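Local coordinates for protein (hdlp (histone deacetylase-like protein)) (Aquifex aeolicus, PDB 1C3P) that probably removes acetyl groups from lysine side chains as a zinc-dependent bacterial relative of the histone deacetylases, and may take part in acetoin breakdown, at residues 93-96 with 97-101; 109-112 with 113-117; 149-152 with 153-157; 190-194 with 195-199; 305-308 with 309-313. One frame throughout, in Å; residues are numbered along the deposited sequence.

Contact 1 (93-96 with 97-101)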
loop_
_atom_site.group_PDB
_atom_site.type_symbol
_atom_site.label_atom_id
_atom_site.label_comp_id
_atom_site.label_asym_id
_atom_site.label_seq_id
_atom_site.Cartn_x
_atom_site.Cartn_y
_atom_site.Cartn_z
ATOM N N ASN A 93 0.666 4.520 -16.852
ATOM C CA ASN A 93 1.153 5.692 -16.122
ATOM C C ASN A 93 0.909 6.909 -17.015
ATOM O O ASN A 93 1.843 7.530 -17.524
ATOM C CB ASN A 93 2.642 5.509 -15.848
ATOM C CG ASN A 93 2.951 4.133 -15.295
ATOM O OD1 ASN A 93 2.441 3.744 -14.235
ATOM N ND2 ASN A 93 3.772 3.373 -16.017
ATOM N N PRO A 94 -0.366 7.299 -17.160
ATOM C CA PRO A 94 -0.823 8.418 -17.989
ATOM C C PRO A 94 -0.434 9.794 -17.508
ATOM O O PRO A 94 -0.037 9.973 -16.371
ATOM C CB PRO A 94 -2.347 8.269 -17.954
ATOM C CG PRO A 94 -2.568 6.843 -17.484
ATOM C CD PRO A 94 -1.516 6.735 -16.435
ATOM N N VAL A 95 -0.558 10.774 -18.395
ATOM C CA VAL A 95 -0.319 12.152 -18.008
ATOM C C VAL A 95 -1.581 12.597 -17.243
ATOM O O VAL A 95 -2.693 12.399 -17.726
ATOM C CB VAL A 95 -0.138 13.044 -19.257
ATOM C CG1 VAL A 95 -0.192 14.521 -18.872
ATOM C CG2 VAL A 95 1.204 12.737 -19.910
ATOM N N SER A 96 -1.415 13.147 -16.043
ATOM C CA SER A 96 -2.542 13.657 -15.245
ATOM C C SER A 96 -1.976 14.436 -14.055
ATOM O O SER A 96 -0.762 14.412 -13.819
ATOM C CB SER A 96 -3.420 12.530 -14.700
ATOM O OG SER A 96 -2.902 12.026 -13.482
ATOM N N TYR A 97 -2.826 15.127 -13.293
ATOM C CA TYR A 97 -2.288 15.846 -12.149
ATOM C C TYR A 97 -1.983 14.942 -10.955
ATOM O O TYR A 97 -1.533 15.399 -9.907
ATOM C CB TYR A 97 -3.183 17.023 -11.752
ATOM C CG TYR A 97 -3.104 18.146 -12.770
ATOM C CD1 TYR A 97 -3.947 18.179 -13.886
ATOM C CD2 TYR A 97 -2.126 19.133 -12.655
ATOM C CE1 TYR A 97 -3.815 19.175 -14.864
ATOM C CE2 TYR A 97 -1.984 20.133 -13.626
ATOM C CZ TYR A 97 -2.828 20.147 -14.723
ATOM O OH TYR A 97 -2.676 21.135 -15.675
ATOM N N ALA A 98 -2.215 13.651 -11.110
ATOM C CA ALA A 98 -1.866 12.737 -10.042
ATOM C C ALA A 98 -0.393 12.401 -10.237
ATOM O O ALA A 98 0.290 12.030 -9.295
ATOM C CB ALA A 98 -2.685 11.453 -10.135
ATOM N N MET A 99 0.107 12.573 -11.458
ATOM C CA MET A 99 1.491 12.160 -11.741
ATOM C C MET A 99 2.561 12.862 -10.934
ATOM O O MET A 99 3.597 12.271 -10.636
ATOM C CB MET A 99 1.796 12.277 -13.238
ATOM C CG MET A 99 2.222 13.650 -13.693
ATOM S SD MET A 99 2.085 13.708 -15.506
ATOM C CE MET A 99 3.278 12.413 -15.985
ATOM N N PHE A 100 2.349 14.126 -10.594
ATOM C CA PHE A 100 3.351 14.792 -9.760
ATOM C C PHE A 100 2.739 15.461 -8.532
ATOM O O PHE A 100 3.201 15.254 -7.415
ATOM C CB PHE A 100 4.142 15.846 -10.534
ATOM C CG PHE A 100 5.211 16.485 -9.709
ATOM C CD1 PHE A 100 6.386 15.794 -9.418
ATOM C CD2 PHE A 100 5.002 17.739 -9.125
ATOM C CE1 PHE A 100 7.337 16.339 -8.551
ATOM C CE2 PHE A 100 5.947 18.288 -8.257
ATOM C CZ PHE A 100 7.116 17.586 -7.967
ATOM N N THR A 101 1.695 16.259 -8.720
ATOM C CA THR A 101 1.094 16.935 -7.570
ATOM C C THR A 101 0.490 15.943 -6.578
ATOM O O THR A 101 0.826 15.968 -5.403
ATOM C CB THR A 101 0.035 17.939 -8.037
ATOM O OG1 THR A 101 0.668 18.922 -8.868
ATOM C CG2 THR A 101 -0.600 18.647 -6.862
#
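Ser96 meets Ala98 and Met99 where the loop turns into helix 98-118. Three hydrogen bonds join the two sides. OG of Ser96 accepts from the backbone N of Ala98 at 3.0 Å, with an N-H...O angle of 156°. One residue further on, Met99 N donates to Ser96 O at 3.1 Å, reaching this carbonyl from above its plane. The third bond runs the other way and is weak: Ser96 N points at Met99 SD over 3.6 Å. Here Met99 CG lies between the backbone N and the carbonyl carbon (chi1 85°), which folds the side chain back toward the loop.

Van der Waals contacts follow the same path. The apolar pair is Val95 CG1 with Met99 SD, 4.1 Å apart, the two side chains running alongside; Met99 CG sits 3.1 Å from Ser96 O, and CE ends near Pro94 O and Val95 CA. Ala98 CB touches Ser96 OG at 3.4 Å. An alanine in place of Ser96 would probably leave the Ala98 N-H without its capping acceptor and make the helix start less firmly fixed.

Outside the two segments, Tyr143 OH bonds to Pro94 O, and Ala72 and Glu73 of helix 63-75 touch Met99. Ser96 and Met99 form a capping box at the helix N terminus, with Ser96 OG taking Ala98 N and a weak return bond from Ser96 N to the thioether sulfur.

Contact 2 (109-112 with 113-117)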
loop_
_atom_site.group_PDB
_atom_site.type_symbol
_atom_site.label_atom_id
_atom_site.label_comp_id
_atom_site.label_asym_id
_atom_site.label_seq_id
_atom_site.Cartn_x
_atom_site.Cartn_y
_atom_site.Cartn_z
ATOM N N SER A 109 3.228 12.943 2.638
ATOM C CA SER A 109 2.439 12.358 3.730
ATOM C C SER A 109 3.157 11.170 4.385
ATOM O O SER A 109 2.954 10.859 5.574
ATOM C CB SER A 109 1.057 11.942 3.210
ATOM O OG SER A 109 0.322 13.075 2.770
ATOM N N THR A 110 3.990 10.487 3.609
ATOM C CA THR A 110 4.758 9.379 4.151
ATOM C C THR A 110 5.884 9.925 5.005
ATOM O O THR A 110 6.193 9.348 6.042
ATOM C CB THR A 110 5.298 8.481 3.036
ATOM O OG1 THR A 110 4.214 7.675 2.553
ATOM C CG2 THR A 110 6.461 7.603 3.541
ATOM N N VAL A 111 6.485 11.043 4.591
ATOM C CA VAL A 111 7.532 11.627 5.406
ATOM C C VAL A 111 6.878 12.118 6.708
ATOM O O VAL A 111 7.432 11.958 7.801
ATOM C CB VAL A 111 8.252 12.803 4.683
ATOM C CG1 VAL A 111 9.242 13.453 5.638
ATOM C CG2 VAL A 111 8.997 12.287 3.453
ATOM N N GLN A 112 5.685 12.700 6.601
ATOM C CA GLN A 112 4.975 13.163 7.790
ATOM C C GLN A 112 4.674 11.989 8.710
ATOM O O GLN A 112 4.793 12.098 9.925
ATOM C CB GLN A 112 3.674 13.868 7.405
ATOM C CG GLN A 112 3.893 15.119 6.578
ATOM C CD GLN A 112 2.599 15.770 6.177
ATOM O OE1 GLN A 112 2.073 16.643 6.883
ATOM N NE2 GLN A 112 2.056 15.335 5.048
ATOM N N ALA A 113 4.258 10.864 8.141
ATOM C CA ALA A 113 3.988 9.692 8.972
ATOM C C ALA A 113 5.262 9.293 9.715
ATOM O O ALA A 113 5.232 8.934 10.891
ATOM C CB ALA A 113 3.511 8.535 8.121
ATOM N N ILE A 114 6.387 9.333 9.023
ATOM C CA ILE A 114 7.630 8.972 9.687
ATOM C C ILE A 114 7.988 9.998 10.757
ATOM O O ILE A 114 8.433 9.630 11.859
ATOM C CB ILE A 114 8.770 8.833 8.690
ATOM C CG1 ILE A 114 8.466 7.651 7.748
ATOM C CG2 ILE A 114 10.080 8.571 9.441
ATOM C CD1 ILE A 114 9.367 7.620 6.490
ATOM N N GLU A 115 7.788 11.278 10.449
ATOM C CA GLU A 115 8.074 12.346 11.425
ATOM C C GLU A 115 7.286 12.105 12.711
ATOM O O GLU A 115 7.820 12.220 13.817
ATOM C CB GLU A 115 7.704 13.729 10.866
ATOM C CG GLU A 115 8.624 14.240 9.778
ATOM C CD GLU A 115 8.105 15.505 9.105
ATOM O OE1 GLU A 115 7.002 15.987 9.457
ATOM O OE2 GLU A 115 8.796 16.019 8.206
ATOM N N GLU A 116 6.008 11.774 12.557
ATOM C CA GLU A 116 5.143 11.521 13.702
ATOM C C GLU A 116 5.602 10.324 14.505
ATOM O O GLU A 116 5.615 10.365 15.738
ATOM C CB GLU A 116 3.712 11.310 13.239
ATOM C CG GLU A 116 3.059 12.567 12.722
ATOM C CD GLU A 116 3.119 13.684 13.749
ATOM O OE1 GLU A 116 2.619 13.489 14.874
ATOM O OE2 GLU A 116 3.671 14.749 13.435
ATOM N N PHE A 117 5.979 9.257 13.807
ATOM C CA PHE A 117 6.446 8.060 14.485
ATOM C C PHE A 117 7.699 8.357 15.306
ATOM O O PHE A 117 7.843 7.868 16.429
ATOM C CB PHE A 117 6.775 6.967 13.476
ATOM C CG PHE A 117 7.191 5.669 14.113
ATOM C CD1 PHE A 117 6.239 4.815 14.656
ATOM C CD2 PHE A 117 8.539 5.321 14.202
ATOM C CE1 PHE A 117 6.619 3.621 15.283
ATOM C CE2 PHE A 117 8.929 4.131 14.827
ATOM C CZ PHE A 117 7.967 3.283 15.368
#
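Glu115 crosses Val111 at a slant and touches Gln112, one turn back on helix 98-118, and its side chain can be traced outward. CB rests 3.5 Å from Gln112 O and nearly as close to Val111 O. CG, opposite the carbonyl carbon about the first bond (chi1 -72°), comes down to 3.2 Å from Val111 O, and CD stays near the same oxygen. From there the extended chain splits: OE1 leans to Gln112 CA at 3.9 Å, while OE2 reaches Val111 CG1 at 3.7 Å. The carboxylate thus lies against carbon within the helix, and its charge is probably balanced outside it, by the salt bridge of OE2 with Arg50 NH2.

Beneath this, Glu115 N donates to Val111 O at 2.8 Å, part of the regular i to i+4 ladder. On another side of the helix, Ile114 CG1 lies 3.3 Å from Thr110 O, and its CD1 meets Thr110 CG2 at 4.1 Å.

Ala113 and Thr110 pack on strands of the central sheet, Ala113 on Ile7 of strand 4-8 and on Val290, Thr110 on Leu292 of strand 290-292. Tyr153 of helix 146-156 touches Val111, Ile114 and Glu115.

Contact 3 (149-152 with 153-157)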
loop_
_atom_site.group_PDB
_atom_site.type_symbol
_atom_site.label_atom_id
_atom_site.label_comp_id
_atom_site.label_asym_id
_atom_site.label_seq_id
_atom_site.Cartn_x
_atom_site.Cartn_y
_atom_site.Cartn_z
ATOM N N VAL A 149 11.434 6.575 -0.708
ATOM C CA VAL A 149 11.785 7.911 -0.244
ATOM C C VAL A 149 11.823 7.846 1.275
ATOM O O VAL A 149 12.773 8.327 1.908
ATOM C CB VAL A 149 10.742 8.955 -0.688
ATOM C CG1 VAL A 149 10.948 10.298 0.041
ATOM C CG2 VAL A 149 10.845 9.164 -2.184
ATOM N N GLY A 150 10.800 7.226 1.859
ATOM C CA GLY A 150 10.732 7.126 3.309
ATOM C C GLY A 150 11.865 6.346 3.951
ATOM O O GLY A 150 12.394 6.737 5.001
ATOM N N ILE A 151 12.230 5.227 3.338
ATOM C CA ILE A 151 13.314 4.400 3.859
ATOM C C ILE A 151 14.643 5.147 3.748
ATOM O O ILE A 151 15.461 5.083 4.660
ATOM C CB ILE A 151 13.360 3.054 3.120
ATOM C CG1 ILE A 151 12.135 2.215 3.525
ATOM C CG2 ILE A 151 14.679 2.310 3.418
ATOM C CD1 ILE A 151 11.934 0.973 2.664
ATOM N N GLU A 152 14.860 5.860 2.645
ATOM C CA GLU A 152 16.097 6.617 2.483
ATOM C C GLU A 152 16.094 7.776 3.460
ATOM O O GLU A 152 17.140 8.211 3.943
ATOM C CB GLU A 152 16.234 7.134 1.052
ATOM C CG GLU A 152 16.561 6.028 0.069
ATOM C CD GLU A 152 17.949 5.453 0.277
ATOM O OE1 GLU A 152 18.257 4.432 -0.359
ATOM O OE2 GLU A 152 18.735 6.025 1.061
ATOM N N TYR A 153 14.901 8.269 3.782
ATOM C CA TYR A 153 14.796 9.359 4.748
ATOM C C TYR A 153 15.335 8.825 6.085
ATOM O O TYR A 153 16.111 9.492 6.777
ATOM C CB TYR A 153 13.321 9.785 4.889
ATOM C CG TYR A 153 13.070 10.800 5.980
ATOM C CD1 TYR A 153 13.212 12.175 5.750
ATOM C CD2 TYR A 153 12.706 10.378 7.253
ATOM C CE1 TYR A 153 12.984 13.099 6.791
ATOM C CE2 TYR A 153 12.480 11.274 8.278
ATOM C CZ TYR A 153 12.612 12.622 8.055
ATOM O OH TYR A 153 12.344 13.467 9.110
ATOM N N LEU A 154 14.932 7.609 6.438
ATOM C CA LEU A 154 15.378 6.994 7.690
ATOM C C LEU A 154 16.887 6.686 7.653
ATOM O O LEU A 154 17.595 6.877 8.651
ATOM C CB LEU A 154 14.569 5.718 7.959
ATOM C CG LEU A 154 13.115 5.939 8.412
ATOM C CD1 LEU A 154 12.309 4.638 8.301
ATOM C CD2 LEU A 154 13.122 6.473 9.868
ATOM N N ARG A 155 17.388 6.209 6.516
ATOM C CA ARG A 155 18.823 5.929 6.425
ATOM C C ARG A 155 19.609 7.212 6.679
ATOM O O ARG A 155 20.626 7.196 7.381
ATOM C CB ARG A 155 19.188 5.337 5.053
ATOM C CG ARG A 155 18.476 3.995 4.775
ATOM C CD ARG A 155 18.767 3.432 3.390
ATOM N NE ARG A 155 20.030 2.712 3.337
ATOM C CZ ARG A 155 20.558 2.213 2.226
ATOM N NH1 ARG A 155 19.928 2.365 1.064
ATOM N NH2 ARG A 155 21.693 1.525 2.288
ATOM N N LYS A 156 19.140 8.332 6.134
ATOM C CA LYS A 156 19.851 9.588 6.344
ATOM C C LYS A 156 19.836 9.993 7.819
ATOM O O LYS A 156 20.756 10.666 8.293
ATOM C CB LYS A 156 19.269 10.707 5.468
ATOM C CG LYS A 156 20.066 12.015 5.569
ATOM C CD LYS A 156 19.674 13.018 4.508
ATOM C CE LYS A 156 20.027 12.510 3.110
ATOM N NZ LYS A 156 21.501 12.288 2.931
ATOM N N LYS A 157 18.793 9.579 8.536
ATOM C CA LYS A 157 18.665 9.863 9.968
ATOM C C LYS A 157 19.576 8.952 10.800
ATOM O O LYS A 157 19.701 9.135 12.011
ATOM C CB LYS A 157 17.215 9.687 10.449
ATOM C CG LYS A 157 16.231 10.767 9.995
ATOM C CD LYS A 157 16.632 12.142 10.498
ATOM C CE LYS A 157 15.647 13.214 10.030
ATOM N NZ LYS A 157 16.109 14.595 10.371
#
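Glu152 and Arg155 form a salt bridge on one side of helix 146-156, with Glu152 OE1 3.0 Å from Arg155 NH1. The oxygen comes to the edge of the guanidinium, near its plane, but the hydrogen bond is weak because the N-H is bent to 132°, and the carboxylate and guanidinium planes stand 40° apart. Glu152 OE2 lies instead over carbon, 3.5 Å from Arg155 CD. The two side chains run side by side in the same direction, three residues apart.

Bends put the charges together. Glu152 turns at its second torsion (chi2 -68°), lifting the carboxylate toward the next turn, and Arg155 turns at chi3, which brings NH1 beside the carboxylate. Lower down, Arg155 CG rests 3.2 Å from Ile151 O, the same oxygen that accepts from Arg155 N at 2.9 Å. Ile151 CG2 flanks Arg155 CD at 4.2 Å.

The next shell steadies the guanidinium: NH2 donates to Gln184 OE1, and Phe179 of helix 173-179 touches Ile151, Glu152 and Arg155. A leucine in place of Arg155 would probably leave the Glu152 carboxylate without its opposite charge and Gln184 OE1 without this donor.

With two separate nitrogens in use, the arginine links its own helix to the chain beyond helix 173-179. The bent bond suggests that between Glu152 and Arg155 electrostatic attraction counts for more than hydrogen-bond direction.

Contact 4 (190-194 with 195-199)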
loop_
_atom_site.group_PDB
_atom_site.type_symbol
_atom_site.label_atom_id
_atom_site.label_comp_id
_atom_site.label_asym_id
_atom_site.label_seq_id
_atom_site.Cartn_x
_atom_site.Cartn_y
_atom_site.Cartn_z
ATOM N N LEU A 190 4.278 -10.201 0.525
ATOM C CA LEU A 190 3.425 -11.345 0.235
ATOM C C LEU A 190 2.629 -10.780 -0.944
ATOM O O LEU A 190 2.267 -9.610 -0.937
ATOM C CB LEU A 190 2.438 -11.693 1.359
ATOM C CG LEU A 190 2.776 -11.839 2.841
ATOM C CD1 LEU A 190 1.811 -12.859 3.427
ATOM C CD2 LEU A 190 4.184 -12.260 3.062
ATOM N N HIS A 191 2.338 -11.594 -1.948
ATOM C CA HIS A 191 1.618 -11.086 -3.107
ATOM C C HIS A 191 1.190 -12.206 -4.044
ATOM O O HIS A 191 1.616 -13.352 -3.881
ATOM C CB HIS A 191 2.522 -10.086 -3.834
ATOM C CG HIS A 191 3.928 -10.584 -4.017
ATOM N ND1 HIS A 191 4.284 -11.518 -4.969
ATOM C CD2 HIS A 191 5.054 -10.319 -3.315
ATOM C CE1 HIS A 191 5.570 -11.803 -4.848
ATOM N NE2 HIS A 191 6.061 -11.087 -3.852
ATOM N N GLN A 192 0.304 -11.882 -4.988
ATOM C CA GLN A 192 -0.146 -12.871 -5.979
ATOM C C GLN A 192 1.101 -13.241 -6.751
ATOM O O GLN A 192 1.922 -12.374 -7.049
ATOM C CB GLN A 192 -1.138 -12.263 -6.970
ATOM C CG GLN A 192 -2.405 -11.720 -6.369
ATOM C CD GLN A 192 -3.157 -10.878 -7.373
ATOM O OE1 GLN A 192 -3.956 -11.389 -8.181
ATOM N NE2 GLN A 192 -2.863 -9.580 -7.376
ATOM N N SER A 193 1.256 -14.515 -7.088
ATOM C CA SER A 193 2.434 -14.906 -7.845
ATOM C C SER A 193 2.526 -14.189 -9.211
ATOM O O SER A 193 1.531 -14.014 -9.900
ATOM C CB SER A 193 2.438 -16.424 -8.086
ATOM O OG SER A 193 3.528 -16.772 -8.933
ATOM N N PRO A 194 3.740 -13.790 -9.607
ATOM C CA PRO A 194 4.005 -13.103 -10.880
ATOM C C PRO A 194 3.747 -14.095 -12.019
ATOM O O PRO A 194 3.722 -13.713 -13.195
ATOM C CB PRO A 194 5.498 -12.741 -10.787
ATOM C CG PRO A 194 5.847 -12.928 -9.324
ATOM C CD PRO A 194 5.010 -14.079 -8.915
ATOM N N GLU A 195 3.586 -15.374 -11.686
ATOM C CA GLU A 195 3.293 -16.347 -12.742
ATOM C C GLU A 195 1.913 -15.997 -13.316
ATOM O O GLU A 195 1.613 -16.338 -14.461
ATOM C CB GLU A 195 3.314 -17.795 -12.218
ATOM C CG GLU A 195 2.040 -18.285 -11.544
ATOM C CD GLU A 195 1.008 -18.894 -12.502
ATOM O OE1 GLU A 195 -0.116 -19.153 -12.033
ATOM O OE2 GLU A 195 1.299 -19.136 -13.701
ATOM N N TYR A 196 1.071 -15.306 -12.538
ATOM C CA TYR A 196 -0.236 -14.925 -13.067
ATOM C C TYR A 196 -0.651 -13.473 -12.863
ATOM O O TYR A 196 -1.672 -13.045 -13.408
ATOM C CB TYR A 196 -1.342 -15.846 -12.537
ATOM C CG TYR A 196 -1.664 -15.693 -11.069
ATOM C CD1 TYR A 196 -2.547 -14.706 -10.626
ATOM C CD2 TYR A 196 -1.064 -16.522 -10.119
ATOM C CE1 TYR A 196 -2.823 -14.545 -9.277
ATOM C CE2 TYR A 196 -1.331 -16.373 -8.755
ATOM C CZ TYR A 196 -2.206 -15.385 -8.341
ATOM O OH TYR A 196 -2.450 -15.222 -6.996
ATOM N N ALA A 197 0.126 -12.708 -12.107
ATOM C CA ALA A 197 -0.255 -11.308 -11.876
ATOM C C ALA A 197 0.882 -10.297 -12.005
ATOM O O ALA A 197 2.050 -10.625 -11.840
ATOM C CB ALA A 197 -0.906 -11.166 -10.487
ATOM N N PHE A 198 0.510 -9.050 -12.305
ATOM C CA PHE A 198 1.467 -7.960 -12.423
ATOM C C PHE A 198 2.293 -8.019 -11.148
ATOM O O PHE A 198 1.755 -8.272 -10.079
ATOM C CB PHE A 198 0.730 -6.612 -12.473
ATOM C CG PHE A 198 1.641 -5.421 -12.650
ATOM C CD1 PHE A 198 2.015 -4.998 -13.925
ATOM C CD2 PHE A 198 2.162 -4.749 -11.538
ATOM C CE1 PHE A 198 2.892 -3.926 -14.099
ATOM C CE2 PHE A 198 3.044 -3.674 -11.698
ATOM C CZ PHE A 198 3.410 -3.260 -12.992
ATOM N N PRO A 199 3.590 -7.695 -11.226
ATOM C CA PRO A 199 4.340 -7.267 -12.416
ATOM C C PRO A 199 4.790 -8.335 -13.418
ATOM O O PRO A 199 5.437 -7.999 -14.417
ATOM C CB PRO A 199 5.520 -6.524 -11.801
ATOM C CG PRO A 199 5.841 -7.415 -10.649
ATOM C CD PRO A 199 4.455 -7.652 -10.033
HETATM O O HOH W 1 2.366 -9.537 -7.695
#
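Ser193 O turns back onto Tyr196 N at 3.0 Å and Ala197 N at 2.9 Å, so the backbone folds into a tight turn where strand 185-192 of the arginase-like deacetylase fold ends. The side chain of Ser193 adds an ST turn, OG accepting from Glu195 N at 3.1 Å; with OG anti to the backbone N (chi1 175°), the hydroxyl faces that N-H. Glu195 CG packs on the same OG.

Tyr196 lays one ring face over Ser193 O, while the side chain crosses that of Gln192 at about a right angle. Its OH presses on Gln192 CB at 3.2 Å, and Gln192 OE1 sits at the ring edge, 3.5 Å from CE1. The polar ends are served elsewhere: Tyr196 OH bonds to Leu222 O, Gln192 OE1 to Lys267 N and Gln192 NE2 to Ala169 O. Ala197 CB fills in beside Gln192 CB. The turn packs against Gln192, whose side chain comes within about 3 Å of that of His170, which binds zinc in another structure of this protein but not here.

A cis peptide precedes Pro199, and one water donates to both Gln192 O (2.9 Å) and Phe198 O (2.8 Å), joining the strand end to the loop.

Contact 5 (305-308 with 309-313)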
loop_
_atom_site.group_PDB
_atom_site.type_symbol
_atom_site.label_atom_id
_atom_site.label_comp_id
_atom_site.label_asym_id
_atom_site.label_seq_id
_atom_site.Cartn_x
_atom_site.Cartn_y
_atom_site.Cartn_z
ATOM N N ALA A 305 -12.368 -1.491 5.034
ATOM C CA ALA A 305 -11.151 -2.117 5.534
ATOM C C ALA A 305 -10.210 -1.149 6.223
ATOM O O ALA A 305 -9.704 -1.439 7.307
ATOM C CB ALA A 305 -10.422 -2.867 4.380
ATOM N N TRP A 306 -9.952 0.001 5.608
ATOM C CA TRP A 306 -9.079 0.954 6.265
ATOM C C TRP A 306 -9.760 1.506 7.500
ATOM O O TRP A 306 -9.094 1.932 8.440
ATOM C CB TRP A 306 -8.664 2.088 5.330
ATOM C CG TRP A 306 -7.526 1.691 4.417
ATOM C CD1 TRP A 306 -6.658 0.655 4.597
ATOM C CD2 TRP A 306 -7.102 2.369 3.232
ATOM N NE1 TRP A 306 -5.715 0.645 3.595
ATOM C CE2 TRP A 306 -5.964 1.687 2.746
ATOM C CE3 TRP A 306 -7.572 3.491 2.533
ATOM C CZ2 TRP A 306 -5.289 2.092 1.587
ATOM C CZ3 TRP A 306 -6.903 3.893 1.383
ATOM C CH2 TRP A 306 -5.770 3.191 0.922
ATOM N N THR A 307 -11.087 1.508 7.505
ATOM C CA THR A 307 -11.786 1.995 8.685
ATOM C C THR A 307 -11.463 1.042 9.837
ATOM O O THR A 307 -11.234 1.489 10.957
ATOM C CB THR A 307 -13.312 2.110 8.426
ATOM O OG1 THR A 307 -13.549 3.237 7.570
ATOM C CG2 THR A 307 -14.083 2.295 9.732
ATOM N N LEU A 308 -11.420 -0.265 9.570
ATOM C CA LEU A 308 -11.063 -1.216 10.625
ATOM C C LEU A 308 -9.662 -0.896 11.159
ATOM O O LEU A 308 -9.403 -0.945 12.372
ATOM C CB LEU A 308 -11.099 -2.663 10.107
ATOM C CG LEU A 308 -12.468 -3.229 9.715
ATOM C CD1 LEU A 308 -12.349 -4.720 9.327
ATOM C CD2 LEU A 308 -13.420 -3.061 10.909
ATOM N N ILE A 309 -8.748 -0.567 10.252
ATOM C CA ILE A 309 -7.392 -0.231 10.661
ATOM C C ILE A 309 -7.404 1.025 11.525
ATOM O O ILE A 309 -6.727 1.085 12.552
ATOM C CB ILE A 309 -6.477 0.053 9.452
ATOM C CG1 ILE A 309 -6.341 -1.196 8.581
ATOM C CG2 ILE A 309 -5.117 0.520 9.945
ATOM C CD1 ILE A 309 -5.704 -2.369 9.297
ATOM N N TRP A 310 -8.166 2.035 11.114
ATOM C CA TRP A 310 -8.190 3.274 11.896
ATOM C C TRP A 310 -8.772 3.025 13.293
ATOM O O TRP A 310 -8.245 3.527 14.293
ATOM C CB TRP A 310 -8.979 4.356 11.164
ATOM C CG TRP A 310 -9.037 5.630 11.926
ATOM C CD1 TRP A 310 -10.156 6.217 12.445
ATOM C CD2 TRP A 310 -7.922 6.429 12.365
ATOM N NE1 TRP A 310 -9.808 7.323 13.184
ATOM C CE2 TRP A 310 -8.444 7.476 13.152
ATOM C CE3 TRP A 310 -6.534 6.359 12.170
ATOM C CZ2 TRP A 310 -7.629 8.447 13.745
ATOM C CZ3 TRP A 310 -5.723 7.318 12.758
ATOM C CH2 TRP A 310 -6.274 8.352 13.538
ATOM N N CYS A 311 -9.843 2.238 13.363
ATOM C CA CYS A 311 -10.450 1.913 14.649
ATOM C C CYS A 311 -9.459 1.186 15.561
ATOM O O CYS A 311 -9.382 1.499 16.744
ATOM C CB CYS A 311 -11.733 1.078 14.458
ATOM S SG CYS A 311 -13.173 1.996 13.807
ATOM N N GLU A 312 -8.691 0.231 15.020
ATOM C CA GLU A 312 -7.684 -0.495 15.823
ATOM C C GLU A 312 -6.640 0.468 16.393
ATOM O O GLU A 312 -6.329 0.446 17.586
ATOM C CB GLU A 312 -6.902 -1.504 14.974
ATOM C CG GLU A 312 -6.960 -2.957 15.398
ATOM C CD GLU A 312 -6.691 -3.198 16.871
ATOM O OE1 GLU A 312 -5.630 -2.795 17.399
ATOM O OE2 GLU A 312 -7.564 -3.817 17.505
ATOM N N LEU A 313 -6.068 1.295 15.523
ATOM C CA LEU A 313 -5.034 2.245 15.941
ATOM C C LEU A 313 -5.549 3.295 16.917
ATOM O O LEU A 313 -4.887 3.593 17.913
ATOM C CB LEU A 313 -4.444 2.969 14.729
ATOM C CG LEU A 313 -3.623 2.168 13.718
ATOM C CD1 LEU A 313 -3.243 3.081 12.564
ATOM C CD2 LEU A 313 -2.384 1.610 14.389
#
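Trp306 and Ile309 touch along helix 299-314, Ile309 CG1 lying at the indole edge, 4.4 Å from Trp306 CD1. Four backbone bonds carry the helix through the contact. Ile309 N donates to Ala305 O, Trp310 N to Trp306 O, Cys311 N to Thr307 O and Glu312 N to Leu308 O, at donor-acceptor distances from 2.8 to 3.2 Å.

The polar side-chain ends find partners outside these residues. Trp306 NE1 bonds to Leu255 O and Trp310 NE1 to Leu40 O, fixing the rotation of both indoles, and Thr307 OG1 is bonded to Ala303 O, one turn back in the same helix. Glu312 OE1 pairs with Arg283 NH1 in a salt bridge to helix 272-286.

What remains between the side chains is carbon and sulfur. Thr307 CG2 lies anti to the backbone N and meets Cys311 SG at 4.2 Å. Phe124 stands edge-to-face to Trp306, and Lys35 makes a cation-pi contact with Trp310.

The two tryptophans thus lead their N-H groups off the helix to carbonyls of other parts of the chain, while their rings pack within the core, so burying these indoles probably costs little in lost hydrogen bonding, and the Glu312 charge is probably balanced by Arg283.

From the N terminus, contact 1 comes first and caps the start of helix 98-118; contact 2 lies further along that same helix, their centres about 23 Å apart. Contact 3 follows on helix 146-156 and packs directly on contact 2, Ile114 CG2 lying 3.7 Å from Leu154 CD2, so two neighbouring helices are tied together. Contact 4 then turns the chain out of strand 185-192 beside the zinc-ligand region, and contact 5 lies on helix 299-314, on the opposite side of the chain's centre from contact 4. All five are local and run in series: none nests in or crosses another, and none closes a long loop.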